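Local structure of cyanophage-like gp41-1 intein (Metagenome, 6QAZ) at residues A[11-16]-A[21-26]; A[50-55]-A[60-65]; A[66-71]-A[79-84]. The protein is a naturally split intein that probably excises itself by protein splicing, joining the flanking protein segments through a peptide bond. All coordinates share one frame; numbering follows the deposited sequence. Where two conformers were deposited one is given.

Contact 1. Residues A[11-16]-A[21-26]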
loop_
_atom_site.group_PDB
_atom_site.type_symbol
_atom_site.label_atom_id
_atom_site.label_comp_id
_atom_site.label_asym_id
_atom_site.label_seq_id
_atom_site.Cartn_x
_atom_site.Cartn_y
_atom_site.Cartn_z
ATOM N N VAL A 11 0.121 -8.362 -3.430
ATOM C CA VAL A 11 0.442 -8.653 -2.018
ATOM C C VAL A 11 0.869 -10.115 -1.953
ATOM O O VAL A 11 0.509 -10.931 -2.803
ATOM C CB VAL A 11 -0.756 -8.356 -1.108
ATOM C CG1 VAL A 11 -1.110 -6.888 -1.175
ATOM C CG2 VAL A 11 -1.956 -9.224 -1.421
ATOM N N GLN A 12 1.648 -10.444 -0.940
ATOM C CA GLN A 12 2.229 -11.778 -0.784
ATOM C C GLN A 12 1.401 -12.588 0.220
ATOM O O GLN A 12 1.326 -12.195 1.389
ATOM C CB GLN A 12 3.662 -11.580 -0.328
ATOM C CG GLN A 12 4.474 -12.837 -0.464
ATOM C CD GLN A 12 5.944 -12.597 -0.263
ATOM O OE1 GLN A 12 6.475 -11.493 -0.362
ATOM N NE2 GLN A 12 6.621 -13.673 0.019
ATOM N N THR A 13 0.821 -13.683 -0.229
ATOM C CA THR A 13 0.125 -14.626 0.658
ATOM C C THR A 13 1.013 -15.834 0.820
ATOM O O THR A 13 1.925 -16.071 0.015
ATOM C CB THR A 13 -1.257 -15.000 0.135
ATOM O OG1 THR A 13 -1.126 -15.964 -0.913
ATOM C CG2 THR A 13 -2.065 -13.804 -0.291
ATOM N N PRO A 14 0.679 -16.749 1.740
ATOM C CA PRO A 14 1.418 -18.010 1.799
ATOM C C PRO A 14 1.282 -18.852 0.527
ATOM O O PRO A 14 2.047 -19.780 0.364
ATOM C CB PRO A 14 0.859 -18.692 3.055
ATOM C CG PRO A 14 0.356 -17.527 3.910
ATOM C CD PRO A 14 -0.255 -16.596 2.888
ATOM N N GLN A 15 0.229 -18.628 -0.249
ATOM C CA GLN A 15 -0.027 -19.363 -1.510
ATOM C C GLN A 15 0.569 -18.617 -2.719
ATOM O O GLN A 15 0.403 -19.138 -3.839
ATOM C CB GLN A 15 -1.534 -19.552 -1.661
ATOM C CG GLN A 15 -2.168 -20.377 -0.539
ATOM C CD GLN A 15 -2.437 -19.628 0.754
ATOM O OE1 GLN A 15 -2.680 -18.413 0.790
ATOM N NE2 GLN A 15 -2.401 -20.382 1.849
ATOM N N GLY A 16 1.310 -17.523 -2.529
ATOM C CA GLY A 16 1.949 -16.766 -3.616
ATOM C C GLY A 16 1.409 -15.373 -3.693
ATOM O O GLY A 16 0.612 -14.925 -2.865
ATOM N N SER A 21 -7.268 -6.998 -5.620
ATOM C CA SER A 21 -8.669 -7.169 -6.028
ATOM C C SER A 21 -9.174 -8.590 -5.814
ATOM O O SER A 21 -10.384 -8.777 -5.815
ATOM C CB SER A 21 -8.818 -6.799 -7.496
ATOM O OG SER A 21 -8.055 -7.709 -8.296
ATOM N N ASN A 22 -8.289 -9.567 -5.664
ATOM C CA ASN A 22 -8.675 -10.969 -5.475
ATOM C C ASN A 22 -8.591 -11.374 -3.994
ATOM O O ASN A 22 -8.922 -12.513 -3.698
ATOM C CB ASN A 22 -7.818 -11.863 -6.354
ATOM C CG ASN A 22 -8.040 -11.640 -7.829
ATOM O OD1 ASN A 22 -9.152 -11.304 -8.245
ATOM N ND2 ASN A 22 -7.008 -11.795 -8.649
ATOM N N ILE A 23 -8.149 -10.504 -3.117
ATOM C CA ILE A 23 -8.009 -10.832 -1.682
ATOM C C ILE A 23 -9.403 -10.955 -1.065
ATOM O O ILE A 23 -10.328 -10.200 -1.393
ATOM C CB ILE A 23 -7.149 -9.766 -1.001
ATOM C CG1 ILE A 23 -5.681 -9.953 -1.354
ATOM C CG2 ILE A 23 -7.390 -9.700 0.511
ATOM C CD1 ILE A 23 -5.021 -11.126 -0.688
ATOM N N GLN A 24 -9.513 -11.899 -0.148
ATOM C CA GLN A 24 -10.767 -12.138 0.588
ATOM C C GLN A 24 -10.483 -12.157 2.077
ATOM O O GLN A 24 -9.343 -12.404 2.519
ATOM C CB GLN A 24 -11.459 -13.373 0.049
ATOM C CG GLN A 24 -10.674 -14.617 0.277
ATOM C CD GLN A 24 -11.333 -15.700 -0.540
ATOM O OE1 GLN A 24 -10.802 -16.166 -1.541
ATOM N NE2 GLN A 24 -12.533 -16.051 -0.136
ATOM N N VAL A 25 -11.510 -11.917 2.854
ATOM C CA VAL A 25 -11.404 -12.058 4.309
ATOM C C VAL A 25 -10.894 -13.451 4.618
ATOM O O VAL A 25 -11.338 -14.445 4.031
ATOM C CB VAL A 25 -12.748 -11.791 4.987
ATOM C CG1 VAL A 25 -12.717 -12.175 6.467
ATOM C CG2 VAL A 25 -13.218 -10.356 4.784
ATOM N N GLY A 26 -9.953 -13.507 5.554
ATOM C CA GLY A 26 -9.295 -14.754 5.953
ATOM C C GLY A 26 -7.987 -15.016 5.250
ATOM O O GLY A 26 -7.223 -15.853 5.742
#
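Thr13, whose methyl group rests against Ile23, also holds the carbonyl oxygen of Gly16 with two of its own donors. Its hydroxyl OG1 gives a bond of 2.8 Å to Gly16 O, in the carbonyl plane and on a lone pair (C=O...donor angle 137°), while Thr13 N reaches Gly16 O at 2.9 Å. Gly16 N returns a bond of 3.0 Å to Thr13 O, closing the type I turn between strands 10-13 and 16-19. A weak bond runs from Gln15 N to Thr13 OG1. The first torsion of Thr13 (chi1 78°) turns OG1 to this turn and leaves CG2 for the other segment, 4.0 Å from Ile23 CD1, passing alongside the isoleucine, which runs the other way. Val11 and Ile23 instead meet tip to tip: Val11 CG2 lies 3.7 Å from Ile23 CD1 and 3.8 Å from Ile23 CG1. No hydrogen bond crosses between the segments, and only 93 Å² is buried. Val29 of strand 28-31 touches both Val11 and Ile23, and Val38 of strand 34-41 touches Ile23. The chemistry is thus divided: polar bonds shape the hairpin turn within 11-16, whereas its hold on the loop of residues 21-26 is purely apolar.

Contact 2. Residues A[50-55]-A[60-65]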
loop_
_atom_site.group_PDB
_atom_site.type_symbol
_atom_site.label_atom_id
_atom_site.label_comp_id
_atom_site.label_asym_id
_atom_site.label_seq_id
_atom_site.Cartn_x
_atom_site.Cartn_y
_atom_site.Cartn_z
ATOM N N TYR A 50 -2.952 8.242 -7.486
ATOM C CA TYR A 50 -1.604 8.802 -7.509
ATOM C C TYR A 50 -0.624 7.655 -7.611
ATOM O O TYR A 50 -0.800 6.619 -6.983
ATOM C CB TYR A 50 -1.285 9.551 -6.213
ATOM C CG TYR A 50 -2.181 10.719 -5.971
ATOM C CD1 TYR A 50 -3.460 10.541 -5.468
ATOM C CD2 TYR A 50 -1.772 12.011 -6.250
ATOM C CE1 TYR A 50 -4.337 11.580 -5.290
ATOM C CE2 TYR A 50 -2.630 13.089 -6.027
ATOM C CZ TYR A 50 -3.927 12.857 -5.593
ATOM O OH TYR A 50 -4.825 13.874 -5.379
ATOM N N LYS A 51 0.435 7.855 -8.383
ATOM C CA LYS A 51 1.520 6.878 -8.489
ATOM C C LYS A 51 2.730 7.380 -7.722
ATOM O O LYS A 51 3.235 8.481 -8.022
ATOM C CB LYS A 51 1.898 6.620 -9.950
ATOM C CG LYS A 51 2.954 5.545 -10.123
ATOM C CD LYS A 51 3.227 5.220 -11.554
ATOM C CE LYS A 51 3.602 6.413 -12.381
ATOM N NZ LYS A 51 4.147 5.996 -13.694
ATOM N N ILE A 52 3.231 6.565 -6.830
ATOM C CA ILE A 52 4.494 6.809 -6.125
ATOM C C ILE A 52 5.550 5.921 -6.744
ATOM O O ILE A 52 5.342 4.707 -6.835
ATOM C CB ILE A 52 4.319 6.507 -4.626
ATOM C CG1 ILE A 52 3.219 7.357 -4.021
ATOM C CG2 ILE A 52 5.641 6.667 -3.912
ATOM C CD1 ILE A 52 2.865 6.997 -2.612
ATOM N N THR A 53 6.669 6.498 -7.154
ATOM C CA THR A 53 7.796 5.757 -7.736
ATOM C C THR A 53 9.018 5.939 -6.852
ATOM O O THR A 53 9.383 7.100 -6.538
ATOM C CB THR A 53 8.122 6.231 -9.157
ATOM O OG1 THR A 53 6.932 6.129 -9.959
ATOM C CG2 THR A 53 9.240 5.430 -9.785
ATOM N N LEU A 54 9.661 4.848 -6.461
ATOM C CA LEU A 54 10.848 4.888 -5.619
ATOM C C LEU A 54 12.113 4.809 -6.462
ATOM O O LEU A 54 12.104 4.469 -7.649
ATOM C CB LEU A 54 10.825 3.727 -4.617
ATOM C CG LEU A 54 9.566 3.638 -3.746
ATOM C CD1 LEU A 54 9.730 2.545 -2.746
ATOM C CD2 LEU A 54 9.243 4.963 -3.070
ATOM N N GLU A 55 13.240 5.073 -5.806
ATOM C CA GLU A 55 14.543 5.159 -6.504
ATOM C C GLU A 55 14.992 3.794 -7.036
ATOM O O GLU A 55 15.885 3.782 -7.903
ATOM C CB GLU A 55 15.590 5.782 -5.614
ATOM C CG GLU A 55 15.879 4.982 -4.404
ATOM C CD GLU A 55 16.983 5.537 -3.521
ATOM O OE1 GLU A 55 17.974 6.110 -4.066
ATOM O OE2 GLU A 55 16.822 5.540 -2.284
ATOM N N ILE A 60 3.705 2.144 -6.698
ATOM C CA ILE A 60 2.400 1.801 -6.125
ATOM C C ILE A 60 1.428 2.900 -6.494
ATOM O O ILE A 60 1.819 4.081 -6.532
ATOM C CB ILE A 60 2.498 1.535 -4.617
ATOM C CG1 ILE A 60 1.225 1.056 -4.042
ATOM C CG2 ILE A 60 2.963 2.764 -3.891
ATOM C CD1 ILE A 60 1.403 0.428 -2.634
ATOM N N ILE A 61 0.194 2.537 -6.717
ATOM C CA ILE A 61 -0.890 3.489 -7.049
ATOM C C ILE A 61 -1.901 3.443 -5.918
ATOM O O ILE A 61 -2.422 2.379 -5.567
ATOM C CB ILE A 61 -1.487 3.175 -8.423
ATOM C CG1 ILE A 61 -0.464 3.489 -9.521
ATOM C CG2 ILE A 61 -2.770 3.975 -8.647
ATOM C CD1 ILE A 61 -0.908 3.049 -10.886
ATOM N N CYS A 62 -2.225 4.624 -5.408
ATOM C CA CYS A 62 -3.090 4.718 -4.227
ATOM C C CYS A 62 -3.870 6.022 -4.254
ATOM O O CYS A 62 -3.615 6.921 -5.056
ATOM C CB CYS A 62 -2.264 4.615 -2.948
ATOM S SG CYS A 62 -1.080 5.970 -2.723
ATOM N N SER A 63 -4.791 6.153 -3.316
ATOM C CA SER A 63 -5.542 7.399 -3.134
ATOM C C SER A 63 -4.777 8.366 -2.249
ATOM O O SER A 63 -3.766 8.028 -1.607
ATOM C CB SER A 63 -6.904 7.119 -2.576
ATOM O OG SER A 63 -6.804 6.613 -1.263
ATOM N N GLU A 64 -5.281 9.595 -2.167
ATOM C CA GLU A 64 -4.549 10.652 -1.460
ATOM C C GLU A 64 -4.486 10.418 0.044
ATOM O O GLU A 64 -3.576 10.947 0.686
ATOM C CB GLU A 64 -5.093 12.053 -1.722
ATOM C CG GLU A 64 -6.445 12.313 -1.101
ATOM C CD GLU A 64 -6.921 13.734 -1.255
ATOM O OE1 GLU A 64 -6.051 14.624 -1.339
ATOM O OE2 GLU A 64 -8.155 13.933 -1.274
ATOM N N GLU A 65 -5.432 9.671 0.598
ATOM C CA GLU A 65 -5.433 9.487 2.053
ATOM C C GLU A 65 -4.778 8.174 2.458
ATOM O O GLU A 65 -4.657 7.920 3.673
ATOM C CB GLU A 65 -6.749 9.699 2.673
ATOM C CG GLU A 65 -7.635 8.589 2.561
ATOM C CD GLU A 65 -8.483 8.557 1.321
ATOM O OE1 GLU A 65 -9.718 8.547 1.462
ATOM O OE2 GLU A 65 -7.886 8.532 0.211
#
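Tyr50 reaches along strand 59-63 past its pair partner Cys62 to Glu64. With CG anti to the carbonyl carbon and beside the backbone N (chi1 -62°), its ring lies with one edge at Cys62 O, which is in the ring plane and 3.6 Å from Tyr50 CD1. Further out, Tyr50 CE1 is 3.7 Å from Glu64 CB. On the same face of the sheet, Ile52 CB packs against Ile60 CG2 at 4.0 Å, and the outer carbon Ile52 CD1 touches Cys62 SG at 4.1 Å. The other face carries Lys51 and Ile61, which cross obliquely, Lys51 CB lying 3.9 Å from Ile61 CG1. The lysine chain then bends at chi3 (55°) and takes NZ to a citrate and a glycol, both probably from the crystallisation liquor. Two hydrogen-bonded pairs, Tyr50 with Cys62 (Cys62 N to Tyr50 O 2.9 Å) and Ile52 with Ile60 (Ile52 N to Ile60 O 2.9 Å), flank the non-hydrogen-bonded pair Lys51 with Ile61, where Ile61 CA makes a CA-H...O contact of 3.1 Å to Tyr50 O. This is a twisted antiparallel beta hairpin of the all-beta HINT fold of inteins, leading into a Ser63-to-His66 sequence consistent with the block B motif of that family.

Contact 3. Residues A[66-71]-A[79-84]; sequences HLFPTQ and GGLKEG
Leu81 gives up the most surface here, 57 Å² of the 107 Å² buried in all, and divides its two methyl groups between Phe68, which contributes 26 Å², and Thr70, which contributes 23 Å². Its CG stands opposite the backbone N (chi1 -176°), carrying both methyls out from the irregular chain of residues 79-84 toward the short, weakly bonded strand at about 68-70. Leu81 CD2 meets Phe68 CD1 at 3.8 Å. It comes obliquely to the ring, and the two side chains cross at about a right angle. Leu81 CD1 lies 4.0 Å from Thr70 CG2, the threonine and leucine lying antiparallel alongside one another. The contact is made by the ends of side chains: the nearest backbones, at Phe68 and Leu81, keep their CA atoms 8.7 Å apart, and no hydrogen bond spans the gap.

Thr70 is two-sided. With chi1 at 81°, CG2 is turned to the leucine while OG1 bonds to Gly73 O and Thr72 OG1 in the adjoining turn, a partnering that satisfies the hydroxyl on the side of the turn at 70-73.

Leu87 of strand 86-89 packs on all three of Phe68, Thr70 and Leu81. Strand 73-75 pairs with the backbone of Phe68 and brings Met75 against Thr70 and Leu81, Ile97 of the long strand 93-113 also touches Leu81, and Thr126 of strand 124-127 lies against Phe68.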
loop_
_atom_site.group_PDB
_atom_site.type_symbol
_atom_site.label_atom_id
_atom_site.label_comp_id
_atom_site.label_asym_id
_atom_site.label_seq_id
_atom_site.Cartn_x
_atom_site.Cartn_y
_atom_site.Cartn_z
ATOM N N HIS A 66 -4.328 7.362 1.521
ATOM C CA HIS A 66 -3.752 6.059 1.872
ATOM C C HIS A 66 -2.414 6.244 2.587
ATOM O O HIS A 66 -1.519 6.959 2.096
ATOM C CB HIS A 66 -3.584 5.231 0.604
ATOM C CG HIS A 66 -3.118 3.866 0.934
ATOM N ND1 HIS A 66 -3.950 2.855 1.350
ATOM C CD2 HIS A 66 -1.874 3.377 1.087
ATOM C CE1 HIS A 66 -3.232 1.840 1.762
ATOM N NE2 HIS A 66 -1.984 2.117 1.590
ATOM N N LEU A 67 -2.241 5.592 3.719
ATOM C CA LEU A 67 -1.068 5.770 4.590
ATOM C C LEU A 67 0.061 4.807 4.265
ATOM O O LEU A 67 -0.140 3.641 3.906
ATOM C CB LEU A 67 -1.493 5.566 6.042
ATOM C CG LEU A 67 -2.469 6.570 6.607
ATOM C CD1 LEU A 67 -3.094 6.022 7.893
ATOM C CD2 LEU A 67 -1.802 7.916 6.868
ATOM N N PHE A 68 1.263 5.323 4.505
ATOM C CA PHE A 68 2.497 4.534 4.462
ATOM C C PHE A 68 3.336 4.813 5.696
ATOM O O PHE A 68 3.486 5.970 6.102
ATOM C CB PHE A 68 3.387 4.926 3.276
ATOM C CG PHE A 68 2.774 4.630 1.946
ATOM C CD1 PHE A 68 1.846 5.503 1.372
ATOM C CD2 PHE A 68 3.106 3.470 1.254
ATOM C CE1 PHE A 68 1.245 5.205 0.168
ATOM C CE2 PHE A 68 2.539 3.204 0.031
ATOM C CZ PHE A 68 1.603 4.067 -0.503
ATOM N N PRO A 69 3.995 3.798 6.244
ATOM C CA PRO A 69 4.961 4.027 7.310
ATOM C C PRO A 69 6.168 4.753 6.745
ATOM O O PRO A 69 6.656 4.451 5.660
ATOM C CB PRO A 69 5.308 2.638 7.826
ATOM C CG PRO A 69 4.902 1.701 6.766
ATOM C CD PRO A 69 3.821 2.374 5.962
ATOM N N THR A 70 6.682 5.693 7.523
ATOM C CA THR A 70 7.898 6.448 7.199
ATOM C C THR A 70 8.708 6.554 8.486
ATOM O O THR A 70 8.232 6.241 9.575
ATOM C CB THR A 70 7.589 7.843 6.644
ATOM O OG1 THR A 70 7.298 8.760 7.713
ATOM C CG2 THR A 70 6.511 7.856 5.592
ATOM N N GLN A 71 9.901 7.116 8.367
ATOM C CA GLN A 71 10.719 7.356 9.561
ATOM C C GLN A 71 10.074 8.343 10.533
ATOM O O GLN A 71 10.481 8.345 11.719
ATOM C CB GLN A 71 12.092 7.894 9.148
ATOM C CG GLN A 71 12.964 6.819 8.488
ATOM C CD GLN A 71 14.163 7.426 7.796
ATOM O OE1 GLN A 71 14.020 8.095 6.789
ATOM N NE2 GLN A 71 15.322 7.235 8.390
ATOM N N GLY A 79 -1.410 14.510 3.579
ATOM C CA GLY A 79 -0.656 14.976 4.757
ATOM C C GLY A 79 0.786 15.305 4.487
ATOM O O GLY A 79 1.507 15.572 5.450
ATOM N N GLY A 80 1.195 15.372 3.229
ATOM C CA GLY A 80 2.530 15.883 2.888
ATOM C C GLY A 80 3.537 14.846 2.470
ATOM O O GLY A 80 4.703 15.192 2.253
ATOM N N LEU A 81 3.155 13.571 2.312
ATOM C CA LEU A 81 4.124 12.594 1.772
ATOM C C LEU A 81 4.572 13.088 0.400
ATOM O O LEU A 81 3.730 13.410 -0.432
ATOM C CB LEU A 81 3.455 11.236 1.654
ATOM C CG LEU A 81 4.366 10.102 1.207
ATOM C CD1 LEU A 81 5.449 9.828 2.243
ATOM C CD2 LEU A 81 3.555 8.854 1.001
ATOM N N LYS A 82 5.873 13.181 0.168
ATOM C CA LYS A 82 6.375 13.815 -1.067
ATOM C C LYS A 82 7.734 13.248 -1.440
ATOM O O LYS A 82 8.437 12.569 -0.679
ATOM C CB LYS A 82 6.483 15.310 -0.868
ATOM C CG LYS A 82 7.442 15.671 0.207
ATOM C CD LYS A 82 7.616 17.180 0.359
ATOM C CE LYS A 82 6.365 17.966 0.735
ATOM N NZ LYS A 82 5.873 17.676 2.115
ATOM N N GLU A 83 8.078 13.604 -2.653
ATOM C CA GLU A 83 9.388 13.265 -3.209
ATOM C C GLU A 83 10.485 13.676 -2.222
ATOM O O GLU A 83 10.430 14.764 -1.610
ATOM C CB GLU A 83 9.544 13.926 -4.576
ATOM C CG GLU A 83 8.464 13.499 -5.562
ATOM C CD GLU A 83 8.088 14.495 -6.654
ATOM O OE1 GLU A 83 8.951 15.353 -7.033
ATOM O OE2 GLU A 83 6.871 14.455 -7.054
ATOM N N GLY A 84 11.475 12.812 -2.098
ATOM C CA GLY A 84 12.624 13.018 -1.232
ATOM C C GLY A 84 12.477 12.404 0.126
ATOM O O GLY A 84 13.482 12.288 0.841
#

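Overall arrangement
Contacts 2 and 3 meet in one apolar core: the face of contact 2 bearing Ile52, Ile60 and Cys62 joins Phe68 and Leu81, with Ile52 CD1 3.7 Å from Phe68 CE1, and strand 68-70 is the next strand after 59-63, across a short loop. The face bearing Lys51 and Ile61 is partly exposed, and Glu64 lies at the rim. Contact 1 lies on the opposite side of the chain's centre, its own centre about 21 Å from that of contact 2. Contact 2 alone bonds strand to strand and buries the largest area, 383 Å². Contacts 1 and 3 are small, buried and apolar. Each seats one loop residue, Ile23 or Leu81, against alternate residues of a strand, including a threonine whose hydroxyl bonds locally.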